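Local atomic coordinates of type-iv like pilin ttha1219 (Thermus thermophilus, PDB entry 5G24), a protein that is of unknown function but is a type IV-like pilin, probably carried in the cell outer membrane or built into pilus-like assemblies. Residues Leu74-Gln79 and Arg157-Val162; Ser174-Tyr179 and Val229-Leu234; Glu39-Arg44 and Gly219-Glu224. One frame throughout, in Å; residues are numbered along the deposited sequence.

In the fold
Interaction 1 joins strands 69-75 and 160-164 of the large antiparallel sheet, whereas interactions 2 and 3 share strand 221-230, the outermost strand of the four-stranded sheet. The centres of interactions 1 and 2 lie about 14 Å apart, and the two meet where Val-162 CG1 packs on Leu-234 CD2 at 4.3 Å. Interaction 3 is farther off, its centre about 27 Å from that of interaction 2 and about 29 Å from that of interaction 1. It still reaches interaction 2 through a probable hydrogen bond, Tyr-179 OH to Glu-224 OE1 at 2.6 Å. Interactions 1 and 2 each join strands within one sheet, and interaction 3 sets helix 35-61 on the four-stranded sheet, as in pilin-like folds.

Interaction 1: residues Leu74-Gln79 and Arg157-Val162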
# COMPACT_ATOMS: atom_id res chain seq x y z
N LEU A 74 -21.32 -1.41 5.53
CA LEU A 74 -21.29 -0.69 4.30
C LEU A 74 -22.38 0.43 4.39
O LEU A 74 -23.53 0.17 4.75
CB LEU A 74 -21.47 -1.66 3.08
CG LEU A 74 -21.85 -1.01 1.70
CD1 LEU A 74 -20.78 -0.02 1.14
CD2 LEU A 74 -22.23 -2.03 0.62
N SER A 75 -21.97 1.67 4.05
CA SER A 75 -22.85 2.86 4.00
C SER A 75 -22.80 3.54 2.63
O SER A 75 -22.09 4.53 2.45
CB SER A 75 -22.46 3.86 5.05
OG SER A 75 -22.48 3.21 6.29
N PRO A 76 -23.51 2.99 1.67
CA PRO A 76 -23.43 3.59 0.30
C PRO A 76 -24.38 4.74 0.09
O PRO A 76 -25.38 4.85 0.73
CB PRO A 76 -23.79 2.42 -0.60
CG PRO A 76 -24.72 1.57 0.24
CD PRO A 76 -24.45 1.87 1.71
N SER A 77 -24.08 5.59 -0.85
CA SER A 77 -25.08 6.55 -1.35
C SER A 77 -24.85 6.82 -2.82
O SER A 77 -23.77 6.51 -3.40
CB SER A 77 -25.02 7.89 -0.53
OG SER A 77 -24.03 8.78 -1.04
N SER A 78 -25.82 7.49 -3.43
CA SER A 78 -25.65 7.91 -4.85
C SER A 78 -24.49 8.91 -5.08
O SER A 78 -24.05 9.09 -6.18
CB SER A 78 -26.99 8.49 -5.38
OG SER A 78 -27.30 9.66 -4.62
N GLN A 79 -24.03 9.58 -4.02
CA GLN A 79 -22.90 10.50 -4.10
C GLN A 79 -21.61 9.89 -3.54
O GLN A 79 -20.57 10.51 -3.60
CB GLN A 79 -23.22 11.76 -3.33
CG GLN A 79 -24.46 12.42 -3.89
CD GLN A 79 -24.16 13.75 -4.51
OE1 GLN A 79 -24.36 13.89 -5.70
NE2 GLN A 79 -23.72 14.75 -3.69
N ARG A 157 -25.10 -3.83 -3.25
CA ARG A 157 -24.59 -2.51 -2.80
C ARG A 157 -25.73 -1.81 -2.07
O ARG A 157 -26.63 -1.26 -2.71
CB ARG A 157 -24.09 -1.65 -3.97
CG ARG A 157 -23.61 -0.26 -3.53
CD ARG A 157 -22.63 0.38 -4.48
NE ARG A 157 -22.50 1.80 -4.18
CZ ARG A 157 -23.39 2.73 -4.54
NH1 ARG A 157 -24.47 2.43 -5.27
NH2 ARG A 157 -23.23 3.92 -4.08
N GLN A 158 -25.73 -1.90 -0.77
CA GLN A 158 -26.83 -1.41 0.04
C GLN A 158 -26.35 -1.23 1.45
O GLN A 158 -25.30 -1.74 1.80
CB GLN A 158 -28.02 -2.39 0.04
CG GLN A 158 -27.66 -3.79 0.59
CD GLN A 158 -28.73 -4.82 0.38
OE1 GLN A 158 -29.32 -4.94 -0.68
NE2 GLN A 158 -28.99 -5.62 1.42
N ALA A 159 -27.10 -0.49 2.24
CA ALA A 159 -26.75 -0.31 3.63
C ALA A 159 -26.79 -1.70 4.23
O ALA A 159 -27.83 -2.37 4.13
CB ALA A 159 -27.74 0.63 4.31
N GLN A 160 -25.70 -2.17 4.80
CA GLN A 160 -25.63 -3.59 5.26
C GLN A 160 -24.55 -3.76 6.26
O GLN A 160 -23.43 -3.29 5.99
CB GLN A 160 -25.33 -4.51 4.08
CG GLN A 160 -25.37 -6.00 4.35
CD GLN A 160 -26.74 -6.45 4.70
OE1 GLN A 160 -27.64 -6.35 3.90
NE2 GLN A 160 -26.94 -6.83 5.95
N ALA A 161 -24.90 -4.35 7.40
CA ALA A 161 -23.95 -4.83 8.43
C ALA A 161 -23.74 -6.34 8.27
O ALA A 161 -24.65 -7.05 7.81
CB ALA A 161 -24.42 -4.51 9.83
N VAL A 162 -22.52 -6.81 8.59
CA VAL A 162 -22.18 -8.20 8.56
C VAL A 162 -21.80 -8.60 9.97
O VAL A 162 -20.90 -8.04 10.56
CB VAL A 162 -21.02 -8.52 7.63
CG1 VAL A 162 -20.69 -10.01 7.70
CG2 VAL A 162 -21.34 -8.16 6.20
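Leu-74 and Gln-160 form an antiparallel hydrogen-bonded pair: Leu-74 N gives a nearly straight bond to Gln-160 O (2.9 Å, N-H...O 178°), and Gln-160 N returns a longer one to Leu-74 O at 3.2 Å. Ala-159 adds a CA-H...O contact to the same Leu-74 oxygen. Past this pair the regular bonding stops and side chains fill in. The CD2 methyl of Leu-74 comes up against Gln-158 O at 3.3 Å, and Pro-76 lays its ring along the opposite backbone, with CG 3.5 Å from Gln-158 C. The contact thus sits at the frayed end of two neighbouring strands, 69-75 and 160-164, in the large antiparallel sheet of this pilin domain. Arg-157 runs beside the proline with CG anti to the backbone N (chi1 178°) and the chain extended as far as NE. That shape carries the guanidinium against Pro-76, whose CB lies over one of its faces, 3.9 Å from Arg-157 NE. At the guanidinium edge, in plane, NH2 makes a weak, bent bond to Ser-77 O at 2.7 Å; its strongest partner is Asp-81, salt-bridged to NH2, while NH1 pairs with Glu-211. Ser-77 OG closes an ST turn by accepting from Gln-79 N and also bonds Gly-80 O. On the other segment Gln-158 NE2 reaches Gln-160 OE1 at 2.9 Å, while Gln-160 NE2 donates to Ala-161 O.

Interaction 2: residues Ser174-Tyr179 and Val229-Leu234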
# COMPACT_ATOMS: atom_id res chain seq x y z
N SER A 174 -18.35 -12.99 0.21
CA SER A 174 -17.15 -13.59 -0.39
C SER A 174 -16.10 -12.62 -0.72
O SER A 174 -14.96 -12.92 -0.67
CB SER A 174 -17.50 -14.25 -1.71
OG SER A 174 -18.22 -15.38 -1.45
N ALA A 175 -16.52 -11.44 -1.16
CA ALA A 175 -15.64 -10.41 -1.66
C ALA A 175 -16.29 -9.03 -1.64
O ALA A 175 -17.52 -8.90 -1.53
CB ALA A 175 -15.20 -10.75 -3.11
N LEU A 176 -15.41 -8.02 -1.76
CA LEU A 176 -15.76 -6.67 -2.01
C LEU A 176 -15.23 -6.17 -3.35
O LEU A 176 -14.17 -6.62 -3.80
CB LEU A 176 -15.25 -5.71 -0.95
CG LEU A 176 -15.66 -6.04 0.46
CD1 LEU A 176 -15.03 -4.96 1.37
CD2 LEU A 176 -17.17 -6.11 0.65
N ALA A 177 -15.98 -5.27 -3.97
CA ALA A 177 -15.54 -4.53 -5.16
C ALA A 177 -15.35 -3.08 -4.76
O ALA A 177 -16.24 -2.51 -4.09
CB ALA A 177 -16.56 -4.63 -6.29
N LEU A 178 -14.21 -2.50 -5.12
CA LEU A 178 -13.97 -1.10 -4.80
C LEU A 178 -13.69 -0.29 -6.03
O LEU A 178 -13.10 -0.77 -6.97
CB LEU A 178 -12.82 -0.99 -3.82
CG LEU A 178 -13.19 -1.72 -2.51
CD1 LEU A 178 -12.33 -2.98 -2.39
CD2 LEU A 178 -12.88 -0.91 -1.34
N TYR A 179 -14.22 0.91 -6.08
CA TYR A 179 -13.98 1.84 -7.19
C TYR A 179 -13.51 3.18 -6.67
O TYR A 179 -14.08 3.73 -5.69
CB TYR A 179 -15.23 2.02 -8.00
CG TYR A 179 -15.18 3.10 -9.04
CD1 TYR A 179 -14.62 2.88 -10.22
CD2 TYR A 179 -15.62 4.36 -8.76
CE1 TYR A 179 -14.53 3.84 -11.20
CE2 TYR A 179 -15.55 5.40 -9.72
CZ TYR A 179 -15.02 5.11 -10.96
OH TYR A 179 -14.92 6.08 -11.90
N VAL A 229 -11.48 -7.42 -3.68
CA VAL A 229 -10.81 -7.99 -2.54
C VAL A 229 -11.65 -9.11 -2.03
O VAL A 229 -12.80 -8.94 -1.61
CB VAL A 229 -10.46 -6.94 -1.48
CG1 VAL A 229 -11.59 -6.09 -1.09
CG2 VAL A 229 -9.90 -7.61 -0.20
N GLN A 230 -11.04 -10.29 -2.00
CA GLN A 230 -11.62 -11.45 -1.37
C GLN A 230 -11.75 -11.20 0.12
O GLN A 230 -10.86 -10.58 0.72
CB GLN A 230 -10.79 -12.74 -1.66
CG GLN A 230 -10.88 -13.26 -3.09
CD GLN A 230 -12.29 -13.74 -3.52
OE1 GLN A 230 -13.18 -13.96 -2.68
NE2 GLN A 230 -12.48 -13.95 -4.83
N THR A 231 -12.87 -11.65 0.69
CA THR A 231 -13.14 -11.51 2.12
C THR A 231 -13.37 -12.92 2.83
O THR A 231 -14.39 -13.13 3.43
CB THR A 231 -14.31 -10.55 2.38
OG1 THR A 231 -15.51 -11.03 1.75
CG2 THR A 231 -14.00 -9.21 1.85
N PRO A 232 -12.41 -13.85 2.74
CA PRO A 232 -12.61 -15.22 3.36
C PRO A 232 -13.09 -15.24 4.80
O PRO A 232 -13.86 -16.09 5.14
CB PRO A 232 -11.22 -15.90 3.28
CG PRO A 232 -10.26 -14.78 3.10
CD PRO A 232 -11.00 -13.63 2.39
N ASN A 233 -12.70 -14.26 5.60
CA ASN A 233 -13.17 -14.20 7.02
C ASN A 233 -14.64 -13.90 7.16
O ASN A 233 -15.22 -14.27 8.15
CB ASN A 233 -12.40 -13.16 7.85
CG ASN A 233 -10.90 -13.44 7.92
OD1 ASN A 233 -10.50 -14.52 8.31
ND2 ASN A 233 -10.08 -12.46 7.57
N LEU A 234 -15.24 -13.19 6.18
CA LEU A 234 -16.69 -12.95 6.14
C LEU A 234 -17.52 -14.07 5.49
O LEU A 234 -18.74 -14.04 5.52
CB LEU A 234 -16.99 -11.66 5.46
CG LEU A 234 -16.24 -10.44 5.97
CD1 LEU A 234 -16.60 -9.22 5.16
CD2 LEU A 234 -16.44 -10.19 7.44
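An antiparallel strand pair joins Leu-176 to Val-229, where strand 173-184 borders 221-230, the last strand of the four-stranded sheet. Theirs is the hydrogen-bonded pair, with Leu-176 N to Val-229 O and Val-229 N to Leu-176 O both 2.8 Å long. Ala-175 and Gln-230 follow as the non-hydrogen-bonded pair, and Ala-175 CB rests 3.4 Å from Val-229 O. One more backbone bond comes after it: Thr-231 N meets Ser-174 O almost straight (N-H...O 170°) but from above the carbonyl plane, consistent with the chain leaving the strand here. Thr-231 OG1 faces Val-173 O, to which it is hydrogen-bonded, and its CG2 methyl is left to lie 3.8 Å from Leu-176 CG, the two side chains crossing at about a right angle. On the same face as Leu-176, Val-229 CG1 sits between its backbone nitrogen and carbonyl carbon (chi1 51°). From there it touches two leucines, Leu-176 CB at 3.7 Å and, more tightly than usual for carbons, Leu-178 CD1 at 3.5 Å. Leu-178 also packs on Leu-60 of helix 35-61, and Leu-176 on Tyr-149 of strand 141-151. Beyond the strand, Leu-234 N bonds back to Thr-231 O at 2.9 Å. An apolar sheet face turned to a long N-terminal helix, as here, is the arrangement of type IV pilin-like folds.

Interaction 3: residues Glu39-Arg44 and Gly219-Glu224; sequences ERARGR and GRLRAE
Leu-221 and Arg-42 carry the apolar part of this contact, in which helix 35-61 passes over residues 221-223 of strand 221-230. The axes of the short helix and strand segments come within 8.5 Å and run 34° apart. With CG anti to the backbone nitrogen (chi1 -177°), Leu-221 sends its CD2 methyl against the helix backbone rather than against a side-chain end: it lies 3.7 Å from Arg-42 CA and 3.9 Å from Arg-42 CB. Ala-41 CB is a looser neighbour, 4.4 Å from Leu-221 CD2. Further along the strand, Ala-223 also points at the helix, where it packs on Leu-45 and Leu-49.

The polar part belongs to the Arg-42 guanidinium. The chain runs out extended and then bends at its third torsion (chi3 -57°), which brings the charged group alongside Arg-222 O. There NH1 is 2.7 Å and NH2 3.0 Å from Arg-222 O, while Ala-223 CB lies 3.7 Å from Arg-42 NH1. Cut back to alanine, this position would probably leave Arg-222 O without its charged neighbour and open a gap beside Ala-223 CB.

Charge pairs lie off to the sides. Arg-222 points away from the helix and is salt-bridged to Asp-218 and Glu-143, and Arg-44, on another side of the helix, is salt-bridged to Glu-48 and Glu-139, both of the second subunit.

Chemically, then, helix and strand meet through one leucine methyl on the backbone and one arginine set beside a carbonyl oxygen. The negative end of the carbonyl dipole is likely to stabilise the positive charge beside it, while the carboxylates that pair with Arg-222 and Arg-44 are supplied from beyond the two segments.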
# COMPACT_ATOMS: atom_id res chain seq x y z
N GLU A 39 0.07 11.33 -20.99
CA GLU A 39 0.50 9.98 -20.73
C GLU A 39 1.28 9.87 -19.45
O GLU A 39 0.99 8.99 -18.65
CB GLU A 39 1.30 9.41 -21.91
CG GLU A 39 0.38 9.03 -23.06
CD GLU A 39 -0.80 8.20 -22.56
OE1 GLU A 39 -0.57 7.10 -21.98
OE2 GLU A 39 -1.96 8.68 -22.68
N ARG A 40 2.25 10.76 -19.28
CA ARG A 40 2.99 10.85 -18.06
C ARG A 40 2.09 11.04 -16.87
O ARG A 40 2.15 10.33 -15.94
CB ARG A 40 4.03 11.97 -18.13
CG ARG A 40 5.31 11.53 -18.88
CD ARG A 40 6.26 12.68 -19.07
NE ARG A 40 7.12 12.94 -17.91
CZ ARG A 40 8.46 12.96 -17.90
NH1 ARG A 40 9.19 12.75 -19.01
NH2 ARG A 40 9.10 13.20 -16.75
N ALA A 41 1.22 12.00 -16.95
CA ALA A 41 0.35 12.34 -15.86
C ALA A 41 -0.56 11.19 -15.52
O ALA A 41 -0.72 10.88 -14.33
CB ALA A 41 -0.44 13.59 -16.19
N ARG A 42 -1.08 10.54 -16.55
CA ARG A 42 -2.01 9.40 -16.38
C ARG A 42 -1.30 8.15 -15.75
O ARG A 42 -1.85 7.49 -14.87
CB ARG A 42 -2.73 9.02 -17.68
CG ARG A 42 -3.50 7.69 -17.56
CD ARG A 42 -4.35 7.32 -18.78
NE ARG A 42 -5.37 8.41 -19.09
CZ ARG A 42 -6.58 8.62 -18.49
NH1 ARG A 42 -7.10 7.79 -17.52
NH2 ARG A 42 -7.32 9.70 -18.89
N GLY A 43 -0.14 7.84 -16.25
CA GLY A 43 0.71 6.75 -15.66
C GLY A 43 1.01 6.92 -14.19
O GLY A 43 0.88 5.99 -13.39
N ARG A 44 1.35 8.15 -13.83
CA ARG A 44 1.64 8.46 -12.46
C ARG A 44 0.39 8.35 -11.58
O ARG A 44 0.45 7.77 -10.51
CB ARG A 44 2.23 9.84 -12.35
CG ARG A 44 2.45 10.29 -10.92
CD ARG A 44 3.08 11.64 -10.90
NE ARG A 44 3.41 12.06 -9.56
CZ ARG A 44 3.80 13.28 -9.21
NH1 ARG A 44 3.88 14.22 -10.11
NH2 ARG A 44 4.13 13.57 -7.99
N GLY A 219 -10.84 20.38 -17.77
CA GLY A 219 -9.41 20.42 -18.06
C GLY A 219 -8.48 19.57 -17.16
O GLY A 219 -7.33 19.42 -17.48
N ARG A 220 -9.01 18.96 -16.09
CA ARG A 220 -8.26 18.06 -15.26
C ARG A 220 -8.17 16.68 -15.89
O ARG A 220 -9.11 16.20 -16.52
CB ARG A 220 -8.85 17.92 -13.86
CG ARG A 220 -8.70 19.22 -13.09
CD ARG A 220 -9.30 19.08 -11.72
NE ARG A 220 -8.54 18.19 -10.83
CZ ARG A 220 -7.58 18.59 -10.04
NH1 ARG A 220 -7.23 19.85 -9.98
NH2 ARG A 220 -6.99 17.71 -9.24
N LEU A 221 -7.03 16.01 -15.66
CA LEU A 221 -6.87 14.63 -16.15
C LEU A 221 -7.40 13.70 -15.07
O LEU A 221 -6.96 13.83 -13.94
CB LEU A 221 -5.43 14.36 -16.47
CG LEU A 221 -5.22 12.94 -17.06
CD1 LEU A 221 -4.42 12.93 -18.35
CD2 LEU A 221 -4.51 12.04 -16.04
N ARG A 222 -8.16 12.67 -15.47
CA ARG A 222 -8.77 11.68 -14.63
C ARG A 222 -8.34 10.27 -14.89
O ARG A 222 -8.05 9.85 -16.01
CB ARG A 222 -10.32 11.73 -14.76
CG ARG A 222 -10.94 12.92 -14.00
CD ARG A 222 -12.41 13.19 -14.18
NE ARG A 222 -12.72 14.35 -13.30
CZ ARG A 222 -12.50 15.62 -13.58
NH1 ARG A 222 -12.07 16.02 -14.76
NH2 ARG A 222 -12.67 16.51 -12.63
N ALA A 223 -8.31 9.47 -13.81
CA ALA A 223 -8.11 8.12 -13.95
C ALA A 223 -8.94 7.38 -12.88
O ALA A 223 -9.34 7.94 -11.91
CB ALA A 223 -6.60 7.79 -13.85
N GLU A 224 -9.15 6.09 -13.07
CA GLU A 224 -9.99 5.34 -12.18
C GLU A 224 -9.48 3.88 -12.01
O GLU A 224 -8.77 3.36 -12.84
CB GLU A 224 -11.45 5.34 -12.70
CG GLU A 224 -11.61 4.55 -14.00
CD GLU A 224 -12.94 4.73 -14.74
OE1 GLU A 224 -13.89 5.41 -14.21
OE2 GLU A 224 -13.02 4.15 -15.84